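Local coordinates for protein multicopper oxidase type 1 (PDB 3G5W) that binds copper at a mononuclear site and in copper-oxygen clusters between its subunits, and probably acts as a laccase-like oxidoreductase, at residues H205-Q210 with G246-H251; A201-G206 with K224-L229; V238-D243 with T270-E275; V135-I140 with D186-R191. One frame throughout, in Å; residues are numbered along the deposited sequence.

The four contacts run from a copper cluster at a subunit interface back into the second cupredoxin-like domain. Interactions 1 and 2, whose centres are about 8 Å apart, share His205 and Gly206 and both supply histidines to the copper-oxygen groups; His203 N and His251 O, 2.9 Å apart, join them as neighbouring strands. Interaction 3, centred about 6 Å from interaction 1, pairs its strand 269-274 with 247-252, Ile272 N 2.7 Å from Trp248 O, and reaches across to the other sheet. Interaction 4 continues that second sheet: Leu190 N lies 2.8 Å from Val238 O of interaction 3. The nearest approach of the Leu190 side chain to the copper groups is about 13 Å, so interaction 4 is framework and not site.

Interaction 1: H205-Q210 with G246-H251; sequences HGHISQ and GLWMIH. With C2O (Cu-O-Cu linkage), chain P; C1O (Cu-O linkage), chain H.
His205 and His251 converge on one copper of the trinuclear cluster familiar from multicopper oxidases, here built between two subunits: the NE2 atom of each lies 2.0 Å from CU2 of the Cu-O-Cu group, and His105 of the second subunit binds the same metal. Their imidazoles meet rim to rim, with His205 NE2 near the plane of the His251 ring. A single, almost straight backbone bond ties the segments together, from His205 N to Met249 O (2.9 Å). Two further contacts fix the His205 ring: Met249 CB stands over the centre of one face, 3.8 Å from the centroid, while ND1 is hydrogen-bonded to Asp72 of the second subunit. CU4 lies across the opposite face, toward the rim.

Trp248 sets CG beside its backbone nitrogen (chi1 -55°), which lays the indole against Gly206, whose CA rests over the six-membered ring in a CH-pi contact. His207 turns an edge to the five-membered ring in a T-shaped pair, NE2 3.4 Å from Trp248 CD1. Replacing Trp248 by an alanine would probably open a gap beneath Gly206 and set the His207 ring freer to turn.

Strand 247-252 lies between strands 200-204 and 269-274 in one sheet, whereas residues 205-208 lead across to strand 209-214 of the other.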
loop_
_atom_site.group_PDB
_atom_site.type_symbol
_atom_site.label_atom_id
_atom_site.label_comp_id
_atom_site.label_asym_id
_atom_site.label_seq_id
_atom_site.Cartn_x
_atom_site.Cartn_y
_atom_site.Cartn_z
ATOM N N HIS A 205 17.796 5.493 7.423
ATOM C CA HIS A 205 19.032 4.765 7.741
ATOM C C HIS A 205 19.505 5.034 9.167
ATOM O O HIS A 205 19.289 6.122 9.697
ATOM C CB HIS A 205 20.154 5.197 6.803
ATOM C CG HIS A 205 19.976 4.769 5.379
ATOM N ND1 HIS A 205 21.045 4.450 4.571
ATOM C CD2 HIS A 205 18.868 4.611 4.617
ATOM C CE1 HIS A 205 20.602 4.119 3.368
ATOM N NE2 HIS A 205 19.283 4.202 3.372
ATOM N N GLY A 206 20.160 4.038 9.766
ATOM C CA GLY A 206 20.898 4.193 11.025
ATOM C C GLY A 206 20.110 4.324 12.316
ATOM O O GLY A 206 20.702 4.469 13.390
ATOM N N HIS A 207 18.786 4.268 12.222
ATOM C CA HIS A 207 17.909 4.509 13.369
ATOM C C HIS A 207 16.704 3.584 13.366
ATOM O O HIS A 207 16.326 3.047 12.324
ATOM C CB HIS A 207 17.425 5.963 13.371
ATOM C CG HIS A 207 18.538 6.963 13.364
ATOM N ND1 HIS A 207 18.967 7.602 14.506
ATOM C CD2 HIS A 207 19.333 7.407 12.362
ATOM C CE1 HIS A 207 19.974 8.403 14.207
ATOM N NE2 HIS A 207 20.212 8.306 12.913
ATOM N N ILE A 208 16.095 3.419 14.538
ATOM C CA ILE A 208 14.832 2.697 14.653
ATOM C C ILE A 208 13.670 3.676 14.510
ATOM O O ILE A 208 13.541 4.611 15.300
ATOM C CB ILE A 208 14.712 1.954 16.008
ATOM C CG1 ILE A 208 15.895 0.992 16.195
ATOM C CG2 ILE A 208 13.361 1.218 16.086
ATOM C CD1 ILE A 208 16.064 0.466 17.621
ATOM N N SER A 209 12.839 3.466 13.490
ATOM C CA SER A 209 11.596 4.216 13.350
ATOM C C SER A 209 10.562 3.698 14.339
ATOM O O SER A 209 10.197 2.517 14.300
ATOM C CB SER A 209 11.043 4.095 11.926
ATOM O OG SER A 209 11.856 4.792 11.001
ATOM N N GLN A 210 10.105 4.577 15.231
ATOM C CA GLN A 210 9.007 4.244 16.123
ATOM C C GLN A 210 7.748 4.885 15.553
ATOM O O GLN A 210 7.555 6.097 15.669
ATOM C CB GLN A 210 9.258 4.757 17.549
ATOM C CG GLN A 210 10.533 4.239 18.215
ATOM C CD GLN A 210 10.801 4.931 19.549
ATOM O OE1 GLN A 210 10.021 4.805 20.492
ATOM N NE2 GLN A 210 11.900 5.682 19.622
ATOM N N GLY A 246 26.260 10.291 12.585
ATOM C CA GLY A 246 26.682 10.008 11.218
ATOM C C GLY A 246 25.920 10.882 10.234
ATOM O O GLY A 246 25.267 11.845 10.627
ATOM N N LEU A 247 26.042 10.560 8.949
ATOM C CA LEU A 247 25.229 11.166 7.902
ATOM C C LEU A 247 24.325 10.065 7.365
ATOM O O LEU A 247 24.811 9.017 6.915
ATOM C CB LEU A 247 26.109 11.775 6.799
ATOM C CG LEU A 247 27.103 12.863 7.248
ATOM C CD1 LEU A 247 27.960 13.341 6.091
ATOM C CD2 LEU A 247 26.395 14.054 7.914
ATOM N N TRP A 248 23.015 10.297 7.434
ATOM C CA TRP A 248 22.029 9.234 7.250
ATOM C C TRP A 248 20.946 9.602 6.251
ATOM O O TRP A 248 20.293 10.636 6.387
ATOM C CB TRP A 248 21.361 8.910 8.583
ATOM C CG TRP A 248 22.311 8.555 9.684
ATOM C CD1 TRP A 248 22.655 9.332 10.756
ATOM C CD2 TRP A 248 23.046 7.338 9.814
ATOM N NE1 TRP A 248 23.550 8.659 11.560
ATOM C CE2 TRP A 248 23.804 7.430 11.004
ATOM C CE3 TRP A 248 23.124 6.164 9.048
ATOM C CZ2 TRP A 248 24.647 6.400 11.441
ATOM C CZ3 TRP A 248 23.961 5.136 9.485
ATOM C CH2 TRP A 248 24.702 5.259 10.676
ATOM N N MET A 249 20.745 8.743 5.260
ATOM C CA MET A 249 19.689 8.958 4.278
ATOM C C MET A 249 18.318 8.735 4.890
ATOM O O MET A 249 18.126 7.838 5.712
ATOM C CB MET A 249 19.839 8.010 3.087
ATOM C CG MET A 249 21.119 8.153 2.294
ATOM S SD MET A 249 21.506 9.815 1.682
ATOM C CE MET A 249 20.026 10.226 0.774
ATOM N N ILE A 250 17.376 9.577 4.491
ATOM C CA ILE A 250 15.960 9.270 4.615
ATOM C C ILE A 250 15.345 9.486 3.234
ATOM O O ILE A 250 15.563 10.524 2.608
ATOM C CB ILE A 250 15.250 10.087 5.735
ATOM C CG1 ILE A 250 13.740 10.169 5.483
ATOM C CG2 ILE A 250 15.855 11.476 5.885
ATOM C CD1 ILE A 250 12.964 10.612 6.696
ATOM N N HIS A 251 14.620 8.483 2.745
ATOM C CA HIS A 251 14.110 8.510 1.378
ATOM C C HIS A 251 12.945 7.551 1.174
ATOM O O HIS A 251 12.756 6.607 1.944
ATOM C CB HIS A 251 15.232 8.177 0.378
ATOM C CG HIS A 251 15.744 6.774 0.486
ATOM N ND1 HIS A 251 15.296 5.757 -0.328
ATOM C CD2 HIS A 251 16.650 6.214 1.322
ATOM C CE1 HIS A 251 15.915 4.632 -0.008
ATOM N NE2 HIS A 251 16.739 4.881 0.992
HETATM CU CU2 C2O P . 18.489 3.995 1.530
HETATM CU CU3 C2O P . 16.916 -0.770 1.327
HETATM O O1 C2O P . 17.769 1.774 1.216
HETATM CU CU4 C1O H . 18.422 1.231 4.493
HETATM O O3 C1O H . 19.079 0.676 7.174
#

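Interaction 2: A201-G206 with K224-L229; sequences AIHTHG and KGDTVL. With C1O (Cu-O linkage), chain H; C2O (Cu-O-Cu linkage), chain P.
The carbonyl oxygen of Asp226 is gripped by two donors from the facing strand, His203 ND1 at 2.9 Å and Thr204 N at 3.2 Å. The backbone N-H arrives nearly along the C=O axis, but the imidazole N-H comes from well above the carbonyl plane, so the two donors approach from different directions. This is second-shell positioning: with ND1 held by Asp226 O, the far nitrogen, NE2 of His203, faces the metal and lies 1.9 Å from CU4 of the Cu-O group, part of the interface trinuclear cluster, which His59 of the second subunit also binds. The His203 side chain gets there by swinging CG away from its backbone nitrogen (chi1 172°).

The Asp226 carboxylate lies beside the same ring. Its OD1 accepts a 2.8 Å bond from Thr227 OG1, and OD2 forms a salt bridge with Arg235 of the second subunit. Beyond the histidine the pairing is regular: Ile202 and Val228 form an antiparallel hydrogen-bonded pair, joined by bonds of 2.9 Å from Ile202 N to Val228 O and from Val228 N to Ile202 O. On the His203 face, Ala201 CB touches Thr227 CG2 at 3.8 Å and Leu229 CD1 at 3.9 Å.

Strand 227-230 is outermost in its sheet within the chain, next to 200-204, which pairs on its other side with 247-252; Val228 and Thr204 meet Val238 and Leu240 of strand 235-241 in the second sheet.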
loop_
_atom_site.group_PDB
_atom_site.type_symbol
_atom_site.label_atom_id
_atom_site.label_comp_id
_atom_site.label_asym_id
_atom_site.label_seq_id
_atom_site.Cartn_x
_atom_site.Cartn_y
_atom_site.Cartn_z
ATOM N N ALA A 201 7.003 4.785 0.710
ATOM C CA ALA A 201 7.635 3.891 1.690
ATOM C C ALA A 201 8.856 4.587 2.303
ATOM O O ALA A 201 9.966 4.481 1.773
ATOM C CB ALA A 201 8.038 2.596 1.022
ATOM N N ILE A 202 8.648 5.312 3.401
ATOM C CA ILE A 202 9.687 6.184 3.932
ATOM C C ILE A 202 10.653 5.400 4.808
ATOM O O ILE A 202 10.286 4.913 5.883
ATOM C CB ILE A 202 9.129 7.429 4.687
ATOM C CG1 ILE A 202 8.191 8.258 3.793
ATOM C CG2 ILE A 202 10.274 8.299 5.226
ATOM C CD1 ILE A 202 8.812 8.736 2.483
ATOM N N HIS A 203 11.891 5.311 4.332
ATOM C CA HIS A 203 12.928 4.546 4.989
ATOM C C HIS A 203 14.016 5.464 5.568
ATOM O O HIS A 203 14.508 6.355 4.876
ATOM C CB HIS A 203 13.511 3.540 3.991
ATOM C CG HIS A 203 14.710 2.818 4.508
ATOM N ND1 HIS A 203 14.689 2.091 5.679
ATOM C CD2 HIS A 203 15.975 2.737 4.035
ATOM C CE1 HIS A 203 15.890 1.586 5.902
ATOM N NE2 HIS A 203 16.688 1.961 4.920
ATOM N N THR A 204 14.360 5.255 6.845
ATOM C CA THR A 204 15.417 6.028 7.512
ATOM C C THR A 204 16.607 5.136 7.903
ATOM O O THR A 204 16.442 4.145 8.619
ATOM C CB THR A 204 14.874 6.775 8.770
ATOM O OG1 THR A 204 13.729 7.563 8.412
ATOM C CG2 THR A 204 15.951 7.702 9.382
ATOM N N HIS A 205 17.796 5.493 7.423
ATOM C CA HIS A 205 19.032 4.765 7.741
ATOM C C HIS A 205 19.505 5.034 9.167
ATOM O O HIS A 205 19.289 6.122 9.697
ATOM C CB HIS A 205 20.154 5.197 6.803
ATOM C CG HIS A 205 19.976 4.769 5.379
ATOM N ND1 HIS A 205 21.045 4.450 4.571
ATOM C CD2 HIS A 205 18.868 4.611 4.617
ATOM C CE1 HIS A 205 20.602 4.119 3.368
ATOM N NE2 HIS A 205 19.283 4.202 3.372
ATOM N N GLY A 206 20.160 4.038 9.766
ATOM C CA GLY A 206 20.898 4.193 11.025
ATOM C C GLY A 206 20.110 4.324 12.316
ATOM O O GLY A 206 20.702 4.469 13.390
ATOM N N LYS A 224 7.828 -0.717 15.853
ATOM C CA LYS A 224 9.237 -0.531 15.523
ATOM C C LYS A 224 9.559 -1.071 14.133
ATOM O O LYS A 224 9.093 -2.145 13.736
ATOM C CB LYS A 224 10.125 -1.215 16.561
ATOM C CG LYS A 224 10.164 -0.508 17.907
ATOM C CD LYS A 224 10.644 -1.443 19.008
ATOM C CE LYS A 224 12.145 -1.650 18.954
ATOM N NZ LYS A 224 12.591 -2.687 19.932
ATOM N N GLY A 225 10.368 -0.324 13.400
ATOM C CA GLY A 225 10.863 -0.785 12.111
ATOM C C GLY A 225 11.813 0.213 11.494
ATOM O O GLY A 225 12.443 1.002 12.204
ATOM N N ASP A 226 11.916 0.178 10.168
ATOM C CA ASP A 226 12.787 1.113 9.463
ATOM C C ASP A 226 12.160 1.723 8.210
ATOM O O ASP A 226 12.706 2.674 7.649
ATOM C CB ASP A 226 14.162 0.487 9.157
ATOM C CG ASP A 226 14.078 -0.759 8.278
ATOM O OD1 ASP A 226 13.448 -0.717 7.202
ATOM O OD2 ASP A 226 14.673 -1.793 8.657
ATOM N N THR A 227 11.022 1.166 7.786
ATOM C CA THR A 227 10.305 1.625 6.589
ATOM C C THR A 227 8.809 1.768 6.892
ATOM O O THR A 227 8.163 0.828 7.367
ATOM C CB THR A 227 10.543 0.673 5.372
ATOM O OG1 THR A 227 11.951 0.522 5.148
ATOM C CG2 THR A 227 9.900 1.210 4.093
ATOM N N VAL A 228 8.280 2.961 6.629
ATOM C CA VAL A 228 6.891 3.295 6.915
ATOM C C VAL A 228 6.108 3.412 5.610
ATOM O O VAL A 228 6.323 4.345 4.833
ATOM C CB VAL A 228 6.777 4.641 7.689
ATOM C CG1 VAL A 228 5.318 4.935 8.047
ATOM C CG2 VAL A 228 7.674 4.636 8.954
ATOM N N LEU A 229 5.194 2.472 5.380
ATOM C CA LEU A 229 4.338 2.520 4.200
ATOM C C LEU A 229 3.165 3.459 4.476
ATOM O O LEU A 229 2.355 3.208 5.385
ATOM C CB LEU A 229 3.853 1.111 3.829
ATOM C CG LEU A 229 3.365 0.895 2.392
ATOM C CD1 LEU A 229 4.520 1.027 1.407
ATOM C CD2 LEU A 229 2.692 -0.485 2.254
HETATM CU CU4 C1O H . 18.422 1.231 4.493
HETATM O O3 C1O H . 19.079 0.676 7.174
HETATM CU CU2 C2O P . 18.489 3.995 1.530
HETATM CU CU3 C2O P . 16.916 -0.770 1.327
HETATM O O1 C2O P . 17.769 1.774 1.216
#

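Interaction 3: V238-D243 with T270-E275; sequences VILNMD and TTIEYE
Met242, the central residue of an inverse gamma turn, meets Tyr274 in the core where the two sheets of the domain face each other. The phenol comes in with its oxygen leading: Tyr274 OH lies 3.4 Å from Met242 CB and 3.1 Å from Met242 CA, a snug fit against the turn. Met242 O and Asp243 N lie at the ring edge, near its plane. The hydroxyl finds its hydrogen bond one residue further on, at Asn244 N, whereas Asp243 N, although close, is badly angled for one and makes a weak bond to Asn241 O within the turn.

The methionine takes CG beside its backbone nitrogen (chi1 -64°) and then bends twice. This curls the sulfur back beside the tyrosine as an oblique Met-aromatic contact, SD 5.1 Å from the ring centroid and 48° off its normal. The same sulfur touches Ile272 CG2 at 4.3 Å, and behind it the tips of Leu240 and Ile272 meet loosely, CD1 to CD1 at 4.4 Å. The ring of Trp248 approaches Tyr274 at a steep angle, and Asp243 forms a salt bridge with Arg66 of the second subunit.

Strand 235-241 and the turn that follows it thus meet strand 269-274 of the other sheet, largely by apolar packing, as expected in the core of a cupredoxin-type beta sandwich.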
loop_
_atom_site.group_PDB
_atom_site.type_symbol
_atom_site.label_atom_id
_atom_site.label_comp_id
_atom_site.label_asym_id
_atom_site.label_seq_id
_atom_site.Cartn_x
_atom_site.Cartn_y
_atom_site.Cartn_z
ATOM N N VAL A 238 6.410 9.619 13.229
ATOM C CA VAL A 238 7.512 8.704 13.481
ATOM C C VAL A 238 8.485 9.377 14.433
ATOM O O VAL A 238 8.983 10.472 14.148
ATOM C CB VAL A 238 8.233 8.306 12.174
ATOM C CG1 VAL A 238 9.348 7.298 12.455
ATOM C CG2 VAL A 238 7.239 7.723 11.169
ATOM N N ILE A 239 8.735 8.726 15.565
ATOM C CA ILE A 239 9.687 9.244 16.544
ATOM C C ILE A 239 11.021 8.487 16.449
ATOM O O ILE A 239 11.047 7.252 16.418
ATOM C CB ILE A 239 9.080 9.282 17.980
ATOM C CG1 ILE A 239 8.231 10.549 18.137
ATOM C CG2 ILE A 239 10.182 9.335 19.052
ATOM C CD1 ILE A 239 6.756 10.334 18.187
ATOM N N LEU A 240 12.114 9.241 16.353
ATOM C CA LEU A 240 13.446 8.670 16.218
ATOM C C LEU A 240 14.352 9.199 17.326
ATOM O O LEU A 240 14.459 10.416 17.519
ATOM C CB LEU A 240 14.050 9.032 14.848
ATOM C CG LEU A 240 13.355 8.728 13.514
ATOM C CD1 LEU A 240 13.972 9.585 12.398
ATOM C CD2 LEU A 240 13.489 7.273 13.151
ATOM N N ASN A 241 14.997 8.291 18.052
ATOM C CA ASN A 241 15.997 8.679 19.050
ATOM C C ASN A 241 17.322 8.881 18.332
ATOM O O ASN A 241 17.816 7.966 17.665
ATOM C CB ASN A 241 16.136 7.621 20.157
ATOM C CG ASN A 241 14.856 7.424 20.962
ATOM O OD1 ASN A 241 14.091 8.365 21.198
ATOM N ND2 ASN A 241 14.614 6.184 21.392
ATOM N N MET A 242 17.881 10.086 18.441
ATOM C CA MET A 242 19.112 10.427 17.728
ATOM C C MET A 242 20.338 10.014 18.540
ATOM O O MET A 242 20.991 10.854 19.155
ATOM C CB MET A 242 19.171 11.927 17.393
ATOM C CG MET A 242 18.095 12.451 16.425
ATOM S SD MET A 242 18.056 11.637 14.796
ATOM C CE MET A 242 16.807 10.447 15.128
ATOM N N ASP A 243 20.649 8.718 18.526
ATOM C CA ASP A 243 21.713 8.169 19.370
ATOM C C ASP A 243 22.898 7.604 18.580
ATOM O O ASP A 243 23.706 6.850 19.120
ATOM C CB ASP A 243 21.135 7.078 20.275
ATOM C CG ASP A 243 20.551 5.904 19.485
ATOM O OD1 ASP A 243 19.988 4.993 20.128
ATOM O OD2 ASP A 243 20.646 5.882 18.232
ATOM N N THR A 270 16.192 13.088 1.556
ATOM C CA THR A 270 17.058 14.045 2.250
ATOM C C THR A 270 18.066 13.288 3.128
ATOM O O THR A 270 18.187 12.059 3.022
ATOM C CB THR A 270 16.265 15.152 3.030
ATOM O OG1 THR A 270 17.173 16.173 3.467
ATOM C CG2 THR A 270 15.515 14.598 4.241
ATOM N N THR A 271 18.809 14.014 3.959
ATOM C CA THR A 271 19.715 13.383 4.918
ATOM C C THR A 271 19.474 13.896 6.328
ATOM O O THR A 271 18.914 14.981 6.519
ATOM C CB THR A 271 21.207 13.609 4.557
ATOM O OG1 THR A 271 21.528 15.000 4.684
ATOM C CG2 THR A 271 21.501 13.153 3.141
ATOM N N ILE A 272 19.901 13.102 7.305
ATOM C CA ILE A 272 20.028 13.540 8.690
ATOM C C ILE A 272 21.515 13.790 8.951
ATOM O O ILE A 272 22.334 12.893 8.746
ATOM C CB ILE A 272 19.511 12.464 9.677
ATOM C CG1 ILE A 272 17.998 12.256 9.516
ATOM C CG2 ILE A 272 19.878 12.828 11.126
ATOM C CD1 ILE A 272 17.494 10.943 10.118
ATOM N N GLU A 273 21.849 15.003 9.389
ATOM C CA GLU A 273 23.239 15.396 9.695
ATOM C C GLU A 273 23.435 15.615 11.196
ATOM O O GLU A 273 22.800 16.494 11.782
ATOM C CB GLU A 273 23.603 16.700 8.966
ATOM C CG GLU A 273 23.549 16.652 7.443
ATOM C CD GLU A 273 23.772 18.011 6.786
ATOM O OE1 GLU A 273 23.990 18.044 5.551
ATOM O OE2 GLU A 273 23.725 19.051 7.485
ATOM N N TYR A 274 24.314 14.827 11.819
ATOM C CA TYR A 274 24.693 15.067 13.214
ATOM C C TYR A 274 25.835 16.073 13.285
ATOM O O TYR A 274 26.808 15.973 12.531
ATOM C CB TYR A 274 25.178 13.796 13.878
ATOM C CG TYR A 274 24.129 12.815 14.323
ATOM C CD1 TYR A 274 23.942 12.563 15.681
ATOM C CD2 TYR A 274 23.367 12.091 13.398
ATOM C CE1 TYR A 274 23.023 11.642 16.112
ATOM C CE2 TYR A 274 22.433 11.157 13.828
ATOM C CZ TYR A 274 22.275 10.942 15.188
ATOM O OH TYR A 274 21.386 10.023 15.661
ATOM N N GLU A 275 25.740 17.024 14.207
ATOM C CA GLU A 275 26.794 18.028 14.325
ATOM C C GLU A 275 28.125 17.412 14.761
ATOM O O GLU A 275 29.183 17.940 14.435
ATOM C CB GLU A 275 26.377 19.195 15.226
ATOM C CG GLU A 275 26.026 18.844 16.642
ATOM C CD GLU A 275 25.777 20.082 17.496
ATOM O OE1 GLU A 275 24.912 20.914 17.121
ATOM O OE2 GLU A 275 26.441 20.215 18.547
#

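Interaction 4: V135-I140 with D186-R191; sequences VTKDYI and DVIRLR
Two torsions bring Asp138 and Arg191 together: Asp138 places CG roughly anti to N (chi1 -151°), while the arginine sets CG beside its nitrogen (chi1 -57°) and then runs extended to NE. They sit on strands 137-146 and 187-194, a parallel pair in one sheet of the cupredoxin-like sandwich. The guanidinium takes the carboxylate side-on, NE to OD1 at 2.8 Å and NH2 to the syn lone pair of OD2 at 3.0 Å. Carboxylate and guanidinium planes are only 29° apart, so the salt bridge is nearly flat. Arg191 NH2 also lies over the centre of the Arg189 guanidinium, within a group of acids: Arg189 forms salt bridges with Asp237 and Glu132. A leucine in place of Arg191 would probably leave the Asp138 carboxylate without its charged mate and free to turn.

Backbone bonds alternate regularly along the pair, from Arg189 N to Lys137 O, Tyr139 N to Arg189 O and Arg191 N to Tyr139 O. On the other face of the sheet Tyr139 spans two neighbours, CE2 4.0 Å from Ile188 CG2 and CB 4.0 Å from Leu190 CD2. At the other end of the contact, Val187 O accepts from both Thr136 N and Lys137 N. There the Thr136 hydroxyl works in both directions, its OG1 accepting from Val187 N at 2.9 Å and donating to Asp186 OD1 at 2.7 Å.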
loop_
_atom_site.group_PDB
_atom_site.type_symbol
_atom_site.label_atom_id
_atom_site.label_comp_id
_atom_site.label_asym_id
_atom_site.label_seq_id
_atom_site.Cartn_x
_atom_site.Cartn_y
_atom_site.Cartn_z
ATOM N N VAL A 135 10.238 14.461 22.888
ATOM C CA VAL A 135 10.594 15.046 21.594
ATOM C C VAL A 135 11.291 16.393 21.772
ATOM O O VAL A 135 10.780 17.278 22.472
ATOM C CB VAL A 135 9.342 15.236 20.703
ATOM C CG1 VAL A 135 9.693 15.990 19.415
ATOM C CG2 VAL A 135 8.705 13.883 20.383
ATOM N N THR A 136 12.447 16.546 21.133
ATOM C CA THR A 136 13.196 17.811 21.193
ATOM C C THR A 136 13.046 18.667 19.929
ATOM O O THR A 136 13.237 19.891 19.981
ATOM C CB THR A 136 14.694 17.572 21.440
ATOM O OG1 THR A 136 15.238 16.801 20.364
ATOM C CG2 THR A 136 14.917 16.835 22.749
ATOM N N LYS A 137 12.752 18.023 18.797
ATOM C CA LYS A 137 12.577 18.718 17.503
ATOM C C LYS A 137 11.435 18.084 16.684
ATOM O O LYS A 137 11.321 16.868 16.595
ATOM C CB LYS A 137 13.862 18.697 16.667
ATOM C CG LYS A 137 15.143 19.187 17.345
ATOM C CD LYS A 137 16.301 19.301 16.340
ATOM C CE LYS A 137 16.269 20.650 15.611
ATOM N NZ LYS A 137 17.511 20.934 14.816
ATOM N N ASP A 138 10.618 18.929 16.059
ATOM C CA ASP A 138 9.388 18.495 15.410
ATOM C C ASP A 138 9.439 18.928 13.935
ATOM O O ASP A 138 9.706 20.092 13.648
ATOM C CB ASP A 138 8.211 19.155 16.135
ATOM C CG ASP A 138 6.931 18.338 16.083
ATOM O OD1 ASP A 138 6.773 17.501 15.176
ATOM O OD2 ASP A 138 6.062 18.552 16.956
ATOM N N TYR A 139 9.192 17.987 13.027
ATOM C CA TYR A 139 9.328 18.191 11.574
ATOM C C TYR A 139 8.075 17.758 10.804
ATOM O O TYR A 139 7.515 16.699 11.077
ATOM C CB TYR A 139 10.513 17.377 11.035
ATOM C CG TYR A 139 11.864 17.852 11.508
ATOM C CD1 TYR A 139 12.676 18.623 10.682
ATOM C CD2 TYR A 139 12.328 17.531 12.788
ATOM C CE1 TYR A 139 13.922 19.073 11.113
ATOM C CE2 TYR A 139 13.571 17.970 13.230
ATOM C CZ TYR A 139 14.356 18.746 12.399
ATOM O OH TYR A 139 15.586 19.180 12.835
ATOM N N ILE A 140 7.673 18.560 9.819
ATOM C CA ILE A 140 6.529 18.231 8.967
ATOM C C ILE A 140 7.061 17.896 7.577
ATOM O O ILE A 140 7.773 18.709 6.980
ATOM C CB ILE A 140 5.519 19.410 8.887
ATOM C CG1 ILE A 140 4.905 19.678 10.269
ATOM C CG2 ILE A 140 4.427 19.133 7.830
ATOM C CD1 ILE A 140 4.153 20.988 10.379
ATOM N N ASP A 186 19.196 14.114 20.855
ATOM C CA ASP A 186 17.951 14.661 20.304
ATOM C C ASP A 186 16.940 13.541 20.106
ATOM O O ASP A 186 17.309 12.371 19.952
ATOM C CB ASP A 186 18.185 15.336 18.944
ATOM C CG ASP A 186 18.419 16.841 19.046
ATOM O OD1 ASP A 186 17.805 17.526 19.897
ATOM O OD2 ASP A 186 19.205 17.350 18.228
ATOM N N VAL A 187 15.665 13.902 20.136
ATOM C CA VAL A 187 14.590 12.982 19.802
ATOM C C VAL A 187 13.716 13.735 18.822
ATOM O O VAL A 187 13.159 14.780 19.161
ATOM C CB VAL A 187 13.764 12.582 21.046
ATOM C CG1 VAL A 187 12.523 11.762 20.640
ATOM C CG2 VAL A 187 14.630 11.808 22.037
ATOM N N ILE A 188 13.624 13.235 17.596
ATOM C CA ILE A 188 12.850 13.949 16.579
ATOM C C ILE A 188 11.525 13.262 16.271
ATOM O O ILE A 188 11.397 12.040 16.361
ATOM C CB ILE A 188 13.662 14.264 15.283
ATOM C CG1 ILE A 188 13.955 12.996 14.470
ATOM C CG2 ILE A 188 14.954 15.034 15.626
ATOM C CD1 ILE A 188 14.768 13.239 13.193
ATOM N N ARG A 189 10.543 14.081 15.927
ATOM C CA ARG A 189 9.235 13.618 15.527
ATOM C C ARG A 189 9.060 14.034 14.076
ATOM O O ARG A 189 9.053 15.223 13.774
ATOM C CB ARG A 189 8.187 14.275 16.413
ATOM C CG ARG A 189 6.748 13.873 16.143
ATOM C CD ARG A 189 5.834 14.556 17.162
ATOM N NE ARG A 189 4.439 14.163 16.990
ATOM C CZ ARG A 189 3.511 14.232 17.944
ATOM N NH1 ARG A 189 2.268 13.842 17.689
ATOM N NH2 ARG A 189 3.823 14.677 19.158
ATOM N N LEU A 190 8.971 13.052 13.182
ATOM C CA LEU A 190 8.664 13.314 11.783
ATOM C C LEU A 190 7.177 13.109 11.532
ATOM O O LEU A 190 6.653 11.995 11.656
ATOM C CB LEU A 190 9.479 12.412 10.852
ATOM C CG LEU A 190 10.990 12.272 11.061
ATOM C CD1 LEU A 190 11.550 11.249 10.069
ATOM C CD2 LEU A 190 11.709 13.611 10.938
ATOM N N ARG A 191 6.497 14.191 11.181
ATOM C CA ARG A 191 5.069 14.128 10.894
ATOM C C ARG A 191 4.896 13.947 9.383
ATOM O O ARG A 191 5.004 14.907 8.614
ATOM C CB ARG A 191 4.368 15.386 11.416
ATOM C CG ARG A 191 4.568 15.635 12.925
ATOM C CD ARG A 191 3.887 16.929 13.367
ATOM N NE ARG A 191 4.045 17.205 14.801
ATOM C CZ ARG A 191 3.073 17.114 15.704
ATOM N NH1 ARG A 191 1.847 16.733 15.352
ATOM N NH2 ARG A 191 3.326 17.415 16.976
#